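Local coordinates for putative capsid protein of prophage (Escherichia coli CFT073, PDB 3BQW), which probably serves as the major building block of a phage head shell, being a prophage-encoded member of the phage major capsid protein E family, at residues Arg126-Ala131 against Glu327-His332; Gln12-Leu17 against Thr309-Tyr314; Asn205-Gly210 against Asp280-Gly285; Ser69-Asp74 against Arg158-Trp163. All blocks are in the same frame, centred on the assembly; numbering follows the deposited sequence.

Contact 1 of 4, residues Arg126-Ala131 against Glu327-His332; sequences RRQINA and EYVQTH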
# COMPACT_ATOMS: atom_id res chain seq x y z
N ARG A 126 -5.87 15.24 -3.45
CA ARG A 126 -4.60 14.53 -3.59
C ARG A 126 -4.13 13.93 -2.27
O ARG A 126 -3.60 12.84 -2.23
CB ARG A 126 -3.49 15.42 -4.18
CG ARG A 126 -3.66 15.71 -5.68
CD ARG A 126 -2.41 16.33 -6.32
NE ARG A 126 -1.77 17.40 -5.54
CZ ARG A 126 -2.11 18.69 -5.58
NH1 ARG A 126 -3.10 19.12 -6.35
NH2 ARG A 126 -1.46 19.56 -4.82
N ARG A 127 -4.32 14.67 -1.19
CA ARG A 127 -3.92 14.25 0.15
C ARG A 127 -4.80 13.09 0.64
O ARG A 127 -4.33 12.16 1.29
CB ARG A 127 -4.01 15.49 1.04
CG ARG A 127 -3.83 15.35 2.52
CD ARG A 127 -3.92 16.78 3.15
NE ARG A 127 -2.80 17.62 2.70
CZ ARG A 127 -2.86 18.73 1.96
NH1 ARG A 127 -4.02 19.27 1.56
NH2 ARG A 127 -1.73 19.34 1.64
N GLN A 128 -6.09 13.13 0.30
CA GLN A 128 -7.01 12.05 0.64
C GLN A 128 -6.70 10.74 -0.10
O GLN A 128 -6.72 9.67 0.49
CB GLN A 128 -8.46 12.48 0.43
CG GLN A 128 -8.91 13.43 1.50
CD GLN A 128 -10.16 14.20 1.11
OE1 GLN A 128 -10.82 13.88 0.12
NE2 GLN A 128 -10.47 15.22 1.88
N ILE A 129 -6.38 10.82 -1.38
CA ILE A 129 -5.94 9.63 -2.12
C ILE A 129 -4.62 9.09 -1.57
O ILE A 129 -4.45 7.89 -1.46
CB ILE A 129 -5.81 9.93 -3.63
CG1 ILE A 129 -7.18 10.29 -4.22
CG2 ILE A 129 -5.22 8.73 -4.37
CD1 ILE A 129 -8.23 9.26 -4.06
N ASN A 130 -3.70 9.97 -1.20
CA ASN A 130 -2.45 9.55 -0.62
C ASN A 130 -2.72 8.74 0.64
O ASN A 130 -2.01 7.80 0.92
CB ASN A 130 -1.54 10.74 -0.23
CG ASN A 130 -0.87 11.43 -1.41
OD1 ASN A 130 -0.33 12.52 -1.24
ND2 ASN A 130 -0.90 10.83 -2.60
N ALA A 131 -3.68 9.18 1.45
CA ALA A 131 -3.98 8.52 2.71
C ALA A 131 -4.64 7.16 2.49
O ALA A 131 -4.41 6.22 3.26
CB ALA A 131 -4.87 9.40 3.56
N GLU A 327 -16.90 24.63 4.31
CA GLU A 327 -16.83 23.82 3.12
C GLU A 327 -15.89 22.63 3.35
O GLU A 327 -14.87 22.78 4.00
CB GLU A 327 -16.36 24.67 1.94
CG GLU A 327 -16.35 23.90 0.64
CD GLU A 327 -15.84 24.71 -0.53
OE1 GLU A 327 -15.65 25.93 -0.39
OE2 GLU A 327 -15.64 24.11 -1.60
N TYR A 328 -16.27 21.46 2.84
CA TYR A 328 -15.50 20.22 2.97
C TYR A 328 -15.31 19.57 1.61
O TYR A 328 -16.12 19.77 0.71
CB TYR A 328 -16.22 19.19 3.84
CG TYR A 328 -16.42 19.63 5.26
CD1 TYR A 328 -15.42 19.44 6.20
CD2 TYR A 328 -17.60 20.25 5.66
CE1 TYR A 328 -15.58 19.84 7.50
CE2 TYR A 328 -17.77 20.67 6.96
CZ TYR A 328 -16.74 20.45 7.88
OH TYR A 328 -16.88 20.85 9.19
N VAL A 329 -14.22 18.83 1.50
CA VAL A 329 -14.04 17.83 0.45
C VAL A 329 -13.77 16.51 1.17
O VAL A 329 -13.15 16.46 2.25
CB VAL A 329 -12.93 18.20 -0.60
CG1 VAL A 329 -11.54 18.14 -0.02
CG2 VAL A 329 -12.99 17.27 -1.78
N GLN A 330 -14.27 15.43 0.60
CA GLN A 330 -14.17 14.11 1.20
C GLN A 330 -14.12 13.06 0.11
O GLN A 330 -14.82 13.17 -0.91
CB GLN A 330 -15.39 13.89 2.08
CG GLN A 330 -15.46 12.56 2.76
CD GLN A 330 -16.72 12.42 3.54
OE1 GLN A 330 -17.81 12.50 2.98
NE2 GLN A 330 -16.60 12.25 4.86
N THR A 331 -13.34 12.02 0.32
CA THR A 331 -13.21 10.93 -0.63
C THR A 331 -13.50 9.57 0.05
O THR A 331 -12.82 9.16 0.99
CB THR A 331 -11.79 10.91 -1.24
OG1 THR A 331 -11.47 12.22 -1.72
CG2 THR A 331 -11.71 9.90 -2.40
N HIS A 332 -14.54 8.90 -0.46
CA HIS A 332 -14.93 7.55 -0.05
C HIS A 332 -14.14 6.48 -0.79
O HIS A 332 -13.90 6.59 -1.98
CB HIS A 332 -16.42 7.33 -0.32
CG HIS A 332 -17.32 8.13 0.56
ND1 HIS A 332 -17.31 9.51 0.58
CD2 HIS A 332 -18.24 7.75 1.47
CE1 HIS A 332 -18.20 9.94 1.45
NE2 HIS A 332 -18.77 8.89 2.02

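Contact 2 of 4, residues Gln12-Leu17 against Thr309-Tyr314; sequences QLFAYL and TQNMFY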
# COMPACT_ATOMS: atom_id res chain seq x y z
N GLN A 12 -17.34 16.97 -11.72
CA GLN A 12 -16.26 17.97 -11.72
C GLN A 12 -15.05 17.47 -10.94
O GLN A 12 -13.90 17.62 -11.36
CB GLN A 12 -16.78 19.31 -11.19
CG GLN A 12 -17.79 19.97 -12.17
CD GLN A 12 -18.72 21.03 -11.54
OE1 GLN A 12 -18.40 21.66 -10.53
NE2 GLN A 12 -19.88 21.21 -12.15
N LEU A 13 -15.32 16.85 -9.80
CA LEU A 13 -14.26 16.23 -9.00
C LEU A 13 -13.64 15.00 -9.68
O LEU A 13 -12.42 14.82 -9.63
CB LEU A 13 -14.81 15.88 -7.61
CG LEU A 13 -15.50 16.98 -6.80
CD1 LEU A 13 -16.13 16.40 -5.57
CD2 LEU A 13 -14.56 18.10 -6.44
N PHE A 14 -14.45 14.16 -10.32
CA PHE A 14 -13.92 13.02 -11.10
C PHE A 14 -13.05 13.45 -12.28
O PHE A 14 -12.10 12.76 -12.64
CB PHE A 14 -15.04 12.11 -11.63
CG PHE A 14 -15.48 11.04 -10.66
CD1 PHE A 14 -16.78 10.98 -10.21
CD2 PHE A 14 -14.57 10.10 -10.20
CE1 PHE A 14 -17.17 9.97 -9.31
CE2 PHE A 14 -14.94 9.12 -9.31
CZ PHE A 14 -16.24 9.05 -8.87
N ALA A 15 -13.38 14.58 -12.90
CA ALA A 15 -12.57 15.15 -13.99
C ALA A 15 -11.13 15.36 -13.55
O ALA A 15 -10.21 15.14 -14.32
CB ALA A 15 -13.19 16.48 -14.49
N TYR A 16 -10.94 15.79 -12.31
CA TYR A 16 -9.60 15.96 -11.77
C TYR A 16 -8.96 14.62 -11.38
O TYR A 16 -7.82 14.34 -11.72
CB TYR A 16 -9.64 16.86 -10.54
CG TYR A 16 -8.27 17.12 -10.01
CD1 TYR A 16 -7.37 17.93 -10.73
CD2 TYR A 16 -7.84 16.56 -8.82
CE1 TYR A 16 -6.10 18.16 -10.27
CE2 TYR A 16 -6.55 16.79 -8.36
CZ TYR A 16 -5.69 17.58 -9.09
OH TYR A 16 -4.44 17.83 -8.64
N LEU A 17 -9.73 13.82 -10.67
CA LEU A 17 -9.28 12.53 -10.19
C LEU A 17 -8.82 11.64 -11.36
O LEU A 17 -7.88 10.85 -11.23
CB LEU A 17 -10.42 11.87 -9.38
CG LEU A 17 -10.15 10.84 -8.30
CD1 LEU A 17 -9.02 11.28 -7.30
CD2 LEU A 17 -11.46 10.53 -7.57
N THR A 309 -21.90 3.63 -7.21
CA THR A 309 -21.39 2.83 -6.11
C THR A 309 -20.18 1.96 -6.48
O THR A 309 -19.39 1.54 -5.61
CB THR A 309 -22.51 1.92 -5.54
OG1 THR A 309 -22.84 0.89 -6.49
CG2 THR A 309 -23.78 2.74 -5.20
N GLN A 310 -20.03 1.68 -7.77
CA GLN A 310 -18.96 0.82 -8.22
C GLN A 310 -17.80 1.70 -8.61
O GLN A 310 -17.73 2.16 -9.74
CB GLN A 310 -19.42 -0.07 -9.36
CG GLN A 310 -18.41 -1.13 -9.74
CD GLN A 310 -19.01 -2.35 -10.41
OE1 GLN A 310 -19.93 -2.25 -11.23
NE2 GLN A 310 -18.47 -3.53 -10.08
N ASN A 311 -16.89 1.91 -7.66
CA ASN A 311 -15.83 2.91 -7.77
C ASN A 311 -14.70 2.66 -6.78
O ASN A 311 -14.97 2.31 -5.63
CB ASN A 311 -16.42 4.30 -7.47
CG ASN A 311 -16.74 5.10 -8.72
OD1 ASN A 311 -15.90 5.21 -9.62
ND2 ASN A 311 -17.95 5.66 -8.79
N MET A 312 -13.46 2.88 -7.21
CA MET A 312 -12.32 2.89 -6.29
C MET A 312 -12.50 4.04 -5.29
O MET A 312 -12.41 3.85 -4.07
CB MET A 312 -11.00 3.06 -7.04
CG MET A 312 -10.66 1.95 -8.07
SD MET A 312 -9.00 2.17 -8.75
CE MET A 312 -9.23 3.68 -9.65
N PHE A 313 -12.79 5.21 -5.84
CA PHE A 313 -12.90 6.47 -5.09
C PHE A 313 -14.17 7.19 -5.45
O PHE A 313 -14.62 7.13 -6.60
CB PHE A 313 -11.72 7.41 -5.42
CG PHE A 313 -10.39 6.73 -5.37
CD1 PHE A 313 -9.92 6.20 -4.16
CD2 PHE A 313 -9.60 6.62 -6.51
CE1 PHE A 313 -8.68 5.56 -4.10
CE2 PHE A 313 -8.37 5.98 -6.46
CZ PHE A 313 -7.90 5.44 -5.26
N TYR A 314 -14.72 7.89 -4.48
CA TYR A 314 -15.88 8.73 -4.70
C TYR A 314 -15.70 10.03 -3.91
O TYR A 314 -15.89 10.05 -2.69
CB TYR A 314 -17.15 8.01 -4.29
CG TYR A 314 -18.38 8.73 -4.68
CD1 TYR A 314 -18.97 8.52 -5.93
CD2 TYR A 314 -18.99 9.64 -3.81
CE1 TYR A 314 -20.10 9.22 -6.30
CE2 TYR A 314 -20.11 10.31 -4.16
CZ TYR A 314 -20.67 10.10 -5.40
OH TYR A 314 -21.80 10.77 -5.75

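Contact 3 of 4, residues Asn205-Gly210 against Asp280-Gly285; sequences NVMIMG and DLLVLG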
# COMPACT_ATOMS: atom_id res chain seq x y z
N ASN A 205 12.63 -13.44 -7.34
CA ASN A 205 13.31 -12.54 -8.27
C ASN A 205 13.39 -11.09 -7.76
O ASN A 205 13.89 -10.22 -8.45
CB ASN A 205 12.70 -12.66 -9.69
CG ASN A 205 11.36 -11.96 -9.83
OD1 ASN A 205 10.74 -11.56 -8.86
ND2 ASN A 205 10.90 -11.82 -11.09
N VAL A 206 12.93 -10.86 -6.55
CA VAL A 206 13.03 -9.55 -5.91
C VAL A 206 13.31 -9.69 -4.41
O VAL A 206 12.75 -10.55 -3.74
CB VAL A 206 11.77 -8.67 -6.21
CG1 VAL A 206 10.48 -9.24 -5.58
CG2 VAL A 206 12.04 -7.21 -5.81
N MET A 207 14.26 -8.88 -3.91
CA MET A 207 14.52 -8.76 -2.48
C MET A 207 14.31 -7.30 -2.07
O MET A 207 15.05 -6.43 -2.50
CB MET A 207 15.92 -9.26 -2.10
CG MET A 207 16.16 -9.36 -0.57
SD MET A 207 17.68 -10.17 0.03
CE MET A 207 18.96 -9.33 -0.85
N ILE A 208 13.26 -7.06 -1.27
CA ILE A 208 12.93 -5.75 -0.71
C ILE A 208 13.39 -5.68 0.75
O ILE A 208 13.03 -6.54 1.56
CB ILE A 208 11.44 -5.45 -0.81
CG1 ILE A 208 10.95 -5.66 -2.26
CG2 ILE A 208 11.17 -4.01 -0.37
CD1 ILE A 208 9.58 -6.17 -2.37
N MET A 209 14.21 -4.67 1.07
CA MET A 209 14.99 -4.61 2.30
C MET A 209 14.73 -3.29 3.00
O MET A 209 14.74 -2.25 2.35
CB MET A 209 16.49 -4.59 1.99
CG MET A 209 17.05 -5.79 1.37
SD MET A 209 18.77 -5.59 0.95
CE MET A 209 18.58 -5.19 -0.75
N GLY A 210 14.58 -3.34 4.32
CA GLY A 210 14.71 -2.16 5.15
C GLY A 210 16.16 -1.67 5.17
O GLY A 210 17.07 -2.38 4.70
N ASP A 280 14.75 -3.68 9.86
CA ASP A 280 15.51 -4.94 10.03
C ASP A 280 14.89 -6.15 9.31
O ASP A 280 15.34 -7.28 9.50
CB ASP A 280 15.72 -5.26 11.52
CG ASP A 280 14.43 -5.53 12.26
OD1 ASP A 280 13.32 -5.25 11.72
OD2 ASP A 280 14.50 -6.01 13.41
N LEU A 281 13.89 -5.87 8.46
CA LEU A 281 13.20 -6.89 7.65
C LEU A 281 13.57 -6.84 6.16
O LEU A 281 13.79 -5.75 5.59
CB LEU A 281 11.67 -6.74 7.74
CG LEU A 281 11.02 -6.85 9.12
CD1 LEU A 281 9.48 -6.61 9.02
CD2 LEU A 281 11.34 -8.18 9.79
N LEU A 282 13.62 -8.03 5.56
CA LEU A 282 13.76 -8.19 4.10
C LEU A 282 12.66 -9.15 3.67
O LEU A 282 12.30 -10.08 4.42
CB LEU A 282 15.14 -8.75 3.68
CG LEU A 282 15.55 -10.19 4.05
CD1 LEU A 282 15.03 -11.19 2.96
CD2 LEU A 282 17.08 -10.35 4.30
N VAL A 283 12.15 -8.93 2.47
CA VAL A 283 11.10 -9.73 1.88
C VAL A 283 11.60 -10.28 0.56
O VAL A 283 12.12 -9.55 -0.27
CB VAL A 283 9.83 -8.90 1.63
CG1 VAL A 283 8.75 -9.73 0.94
CG2 VAL A 283 9.30 -8.32 2.93
N LEU A 284 11.47 -11.59 0.40
CA LEU A 284 11.77 -12.26 -0.85
C LEU A 284 10.46 -12.60 -1.53
O LEU A 284 9.58 -13.20 -0.90
CB LEU A 284 12.58 -13.51 -0.60
CG LEU A 284 14.03 -13.21 -0.22
CD1 LEU A 284 14.62 -14.44 0.50
CD2 LEU A 284 14.85 -12.77 -1.47
N GLY A 285 10.32 -12.19 -2.78
CA GLY A 285 9.12 -12.48 -3.54
C GLY A 285 9.37 -12.61 -5.03
O GLY A 285 10.53 -12.56 -5.48

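Contact 4 of 4, residues Ser69-Asp74 against Arg158-Trp163; sequences SQVQRD and RYEIDW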
# COMPACT_ATOMS: atom_id res chain seq x y z
N SER A 69 -7.67 -6.10 21.60
CA SER A 69 -6.58 -6.54 20.76
C SER A 69 -6.52 -8.08 20.67
O SER A 69 -5.60 -8.63 20.08
CB SER A 69 -5.26 -6.02 21.32
OG SER A 69 -4.81 -6.86 22.38
N GLN A 70 -7.49 -8.77 21.24
CA GLN A 70 -7.47 -10.22 21.24
C GLN A 70 -8.22 -10.79 20.03
O GLN A 70 -9.41 -10.51 19.85
CB GLN A 70 -8.10 -10.74 22.53
CG GLN A 70 -7.79 -12.20 22.83
CD GLN A 70 -6.41 -12.42 23.44
OE1 GLN A 70 -5.63 -11.46 23.63
NE2 GLN A 70 -6.09 -13.68 23.77
N VAL A 71 -7.54 -11.58 19.21
CA VAL A 71 -8.20 -12.28 18.11
C VAL A 71 -8.90 -13.53 18.65
O VAL A 71 -8.27 -14.34 19.31
CB VAL A 71 -7.22 -12.63 16.97
CG1 VAL A 71 -7.94 -13.37 15.85
CG2 VAL A 71 -6.56 -11.35 16.47
N GLN A 72 -10.20 -13.67 18.38
CA GLN A 72 -10.99 -14.85 18.78
C GLN A 72 -10.95 -15.89 17.67
O GLN A 72 -11.93 -16.04 16.92
CB GLN A 72 -12.47 -14.49 19.06
CG GLN A 72 -12.72 -13.26 19.91
CD GLN A 72 -12.20 -13.42 21.31
OE1 GLN A 72 -12.86 -14.03 22.16
NE2 GLN A 72 -11.02 -12.88 21.57
N ARG A 73 -9.85 -16.62 17.57
CA ARG A 73 -9.62 -17.54 16.46
C ARG A 73 -10.58 -18.74 16.47
O ARG A 73 -10.81 -19.36 15.43
CB ARG A 73 -8.17 -18.03 16.44
CG ARG A 73 -7.11 -16.96 16.11
CD ARG A 73 -5.81 -17.62 15.57
NE ARG A 73 -6.01 -18.04 14.18
CZ ARG A 73 -5.81 -17.26 13.11
NH1 ARG A 73 -5.37 -16.01 13.22
NH2 ARG A 73 -6.05 -17.75 11.90
N ASP A 74 -11.14 -19.07 17.63
CA ASP A 74 -12.13 -20.15 17.70
C ASP A 74 -13.43 -19.73 17.05
O ASP A 74 -14.22 -20.58 16.66
CB ASP A 74 -12.36 -20.63 19.15
CG ASP A 74 -11.14 -21.33 19.73
OD1 ASP A 74 -10.21 -21.67 18.95
OD2 ASP A 74 -11.09 -21.54 20.96
N ARG A 158 -14.06 -4.18 14.30
CA ARG A 158 -12.67 -4.60 14.05
C ARG A 158 -12.52 -6.11 14.05
O ARG A 158 -12.94 -6.78 14.98
CB ARG A 158 -11.83 -3.99 15.15
CG ARG A 158 -10.37 -3.93 14.93
CD ARG A 158 -9.84 -2.85 15.86
NE ARG A 158 -8.39 -2.76 15.82
CZ ARG A 158 -7.56 -3.23 16.75
NH1 ARG A 158 -8.02 -3.84 17.83
NH2 ARG A 158 -6.25 -3.08 16.57
N TYR A 159 -11.92 -6.66 12.99
CA TYR A 159 -11.67 -8.12 12.88
C TYR A 159 -10.37 -8.39 12.12
O TYR A 159 -9.81 -7.50 11.51
CB TYR A 159 -12.84 -8.80 12.18
CG TYR A 159 -12.89 -8.58 10.68
CD1 TYR A 159 -12.40 -9.56 9.81
CD2 TYR A 159 -13.43 -7.40 10.13
CE1 TYR A 159 -12.42 -9.39 8.45
CE2 TYR A 159 -13.47 -7.21 8.72
CZ TYR A 159 -12.95 -8.20 7.90
OH TYR A 159 -12.97 -8.07 6.53
N GLU A 160 -9.92 -9.65 12.17
CA GLU A 160 -8.66 -10.06 11.53
C GLU A 160 -8.95 -10.89 10.28
O GLU A 160 -9.82 -11.74 10.29
CB GLU A 160 -7.78 -10.87 12.49
CG GLU A 160 -6.47 -11.34 11.86
CD GLU A 160 -5.78 -12.42 12.64
OE1 GLU A 160 -6.20 -13.61 12.53
OE2 GLU A 160 -4.80 -12.10 13.34
N ILE A 161 -8.23 -10.58 9.21
CA ILE A 161 -8.12 -11.43 8.04
C ILE A 161 -6.78 -12.15 8.14
O ILE A 161 -5.74 -11.51 8.37
CB ILE A 161 -8.10 -10.64 6.70
CG1 ILE A 161 -9.44 -9.96 6.46
CG2 ILE A 161 -7.79 -11.56 5.53
CD1 ILE A 161 -9.37 -8.88 5.33
N ASP A 162 -6.82 -13.45 7.94
CA ASP A 162 -5.62 -14.27 7.94
C ASP A 162 -5.55 -15.08 6.65
O ASP A 162 -6.40 -15.94 6.38
CB ASP A 162 -5.62 -15.18 9.17
CG ASP A 162 -4.34 -15.95 9.33
OD1 ASP A 162 -3.37 -15.72 8.57
OD2 ASP A 162 -4.30 -16.81 10.25
N TRP A 163 -4.55 -14.76 5.84
CA TRP A 163 -4.28 -15.46 4.57
C TRP A 163 -3.51 -16.76 4.80
O TRP A 163 -3.27 -17.50 3.85
CB TRP A 163 -3.50 -14.55 3.64
CG TRP A 163 -4.21 -13.22 3.35
CD1 TRP A 163 -3.84 -11.98 3.81
CD2 TRP A 163 -5.40 -13.04 2.58
NE1 TRP A 163 -4.74 -11.03 3.34
CE2 TRP A 163 -5.70 -11.65 2.58
CE3 TRP A 163 -6.26 -13.91 1.88
CZ2 TRP A 163 -6.79 -11.11 1.92
CZ3 TRP A 163 -7.35 -13.38 1.21
CH2 TRP A 163 -7.61 -11.98 1.24
O HOH W 1 -3.78 -13.76 15.10

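Contact 1 of 4, residues Arg126-Ala131 against Glu327-His332
Gln128 reaches from helix 113-146 to strand 327-338 and sets its amide against the backbone between Val329 and Thr331. A long helix laid over a sheet in this way is consistent with the spine helix and P-domain sheet of HK97-like capsid proteins. The short helix and strand axes come within 8.4 Å and run 30° from parallel. Both ends of the buried amide are used. Gln128 OE1 accepts from Thr331 OG1 at 2.6 Å, with the hydroxyl in the carbonyl plane and a C=O...donor angle of 152°. Gln128 NE2 donates to Val329 O at 3.0 Å, a less well directed bond, because the nitrogen stands well above the plane of the Val329 carbonyl. Together the two bonds fix the rotation of the amide. Thr331 N also lies near OE1, but its angle is too poor for a bond; the backbone of Thr331 pairs with Pro89, while that of Val329 pairs with His91 on strand 90-92. With chi1 of Thr331 at -50°, OG1 sits beside its own backbone N and meets the glutamine, and CG2 is turned to Ile129, whose CD1 touches it at 3.9 Å. Gln330 points away from the helix and gives its NE2 to Lys88 O, whereas Glu327 OE1 pairs with Arg117 of helix 113-146. Next to the glutamine bond, Val329 CG1 lies 3.6 Å from Gln128 NE2.

Contact 2 of 4, residues Gln12-Leu17 against Thr309-Tyr314
Phe14 drives the outer end of its ring against the loop ahead of strand 314-319 and the strand's first residue, meeting Asn311, the carbonyl of Phe313 and Tyr314. Phe313 O lies near the plane of the Phe14 ring, at its edge, 3.4 Å from CE2. Tyr314 CD1 is also at that edge, 4.0 Å from Phe14 CZ, and the two aromatic side chains cross at about a right angle. Asn311 arrives from the opposite direction, its ND2 3.8 Å from Phe14 CZ and its amide plane turned by 24° from the ring; the same ND2 donates to Ala308 O, which ties the amide back to its own loop. One helical turn on, Leu17 has CG anti to the backbone N (chi1 -154°), which carries its CD2 to within 3.8 Å of Phe313 CB; the two side chains cross at about a right angle. Met312 CB covers part of one face of the Phe313 ring. Helix 10-17 thereby packs over the loop and the start of strand 314-319: Phe14, Leu17 and Leu13 all touch Pro315, while Leu13 also reaches Ile121 of helix 113-146. No hydrogen bond passes between the segments. The union therefore rests on apolar packing, perhaps aided by a weak attraction between the polarised ring edge of Phe14 and the carbonyl oxygen of Phe313.

Contact 3 of 4, residues Asn205-Gly210 against Asp280-Gly285
A classic beta bulge opens this antiparallel strand pair: Asn205 and Val206 both face Gly285, and their backbone nitrogens share its carbonyl oxygen. Gly285 O accepts from Asn205 N at 2.9 Å and from Val206 N at 3.1 Å, the second donor tilted 31° from the carbonyl plane. Gly285 N returns a bond to Val206 O, so the glycine is gripped through both of its backbone polar groups. Regular pairing follows. Ile208 and Val283 form the next hydrogen-bonded pair, with Ile208 N to Val283 O at 2.9 Å and Val283 N to Ile208 O at 2.7 Å. Met207-Leu284 and Met209-Leu282 are the non-hydrogen-bonded pairs. At the far end Gly210 N meets Leu281 O at 2.8 Å with a nearly straight N-H...O angle of 174°, just where Gly210 takes the N-cap position of helix 211-218. Among the side chains, Met207 and Leu284 run alongside each other from the same face, with Met207 CB 3.7 Å from Leu284 CD2. With CG of Met207 anti to the backbone N (chi1 -171°) and the chain extended through chi2, Met207 SD comes to 4.1 Å from Leu282 CD1. Asn205 OD1 accepts from Thr287 N, tying the bulge to the chain beyond Gly285. Strand 206-209 also pairs with 257-267, in parallel, and strand 281-285 with 346-349. Helix 211-218 packs on the face carrying Met207, Met209 and Leu282, while Phe31, Leu34 and Phe35 of helix 30-35 meet the opposite face at Val206 and Ile208.

Contact 4 of 4, residues Ser69-Asp74 against Arg158-Trp163
Arg73 bridges two acidic side chains, Glu160 and Asp162, in a salt-bridge network at the margin of a four-stranded antiparallel sheet. Arg73 NH1 stands 2.6 Å from Glu160 OE1, and Arg73 NH2 2.6 Å from Asp162 OD2; the latter pair is also a hydrogen bond, but a weak one, with an N-H...O angle of only 127°. Neither carboxylate lies flat with the guanidinium: the plane of Glu160 is turned by 47° and that of Asp162 by 87°, so each acid offers one oxygen rather than a paired, two-pronged grip. A water donates to Glu160 OE2 at 2.6 Å and accepts a weak bond from Arg73 NH1. Val71 lies across the carboxylate of Glu160 at about a right angle, with CG1 near OE1 and CG2 3.7 Å from OE2. The bend of the Arg73 chain at chi3 helps bring its tip to the acids. In the next shell, Asp162 OD1 accepts from Lys164 N, and the ammonium of Lys164 comes close to Arg73 NH2. Strand 61-67 lies between strands 70-79 and 159-162, its backbone bonding Glu160 through Ser64, Asp162 through Phe62 and Gln72 through Pro65, so the side chains reach across an intervening strand. At the other end Arg158 NE pairs with Glu152, while Ser69 CA sits at the edge of its guanidinium, 4.2 Å from Arg158 NH1.

How the contacts relate
Contacts 1 and 2 touch directly, their centres 11 Å apart. Ile129 packs against both segments of contact 2: its CD1 lies 3.5 Å from Phe313 CD1 and its CG1 3.7 Å from Leu17 CD1. His332 N probably bonds to Tyr314 O at 2.9 Å, and Arg126 NH1 to Tyr16 OH at 2.9 Å, so helix 10-17, helix 113-146 and strands 314-319 and 327-338 are knitted together. Contact 3 lies on the opposite side of the chain's centre, its centre 32 Å from that of contact 1, in a separate sheet. Contact 4 belongs to a third sheet, with nearest atoms about 13 Å from contact 3 and about 16 Å from contacts 1 and 2.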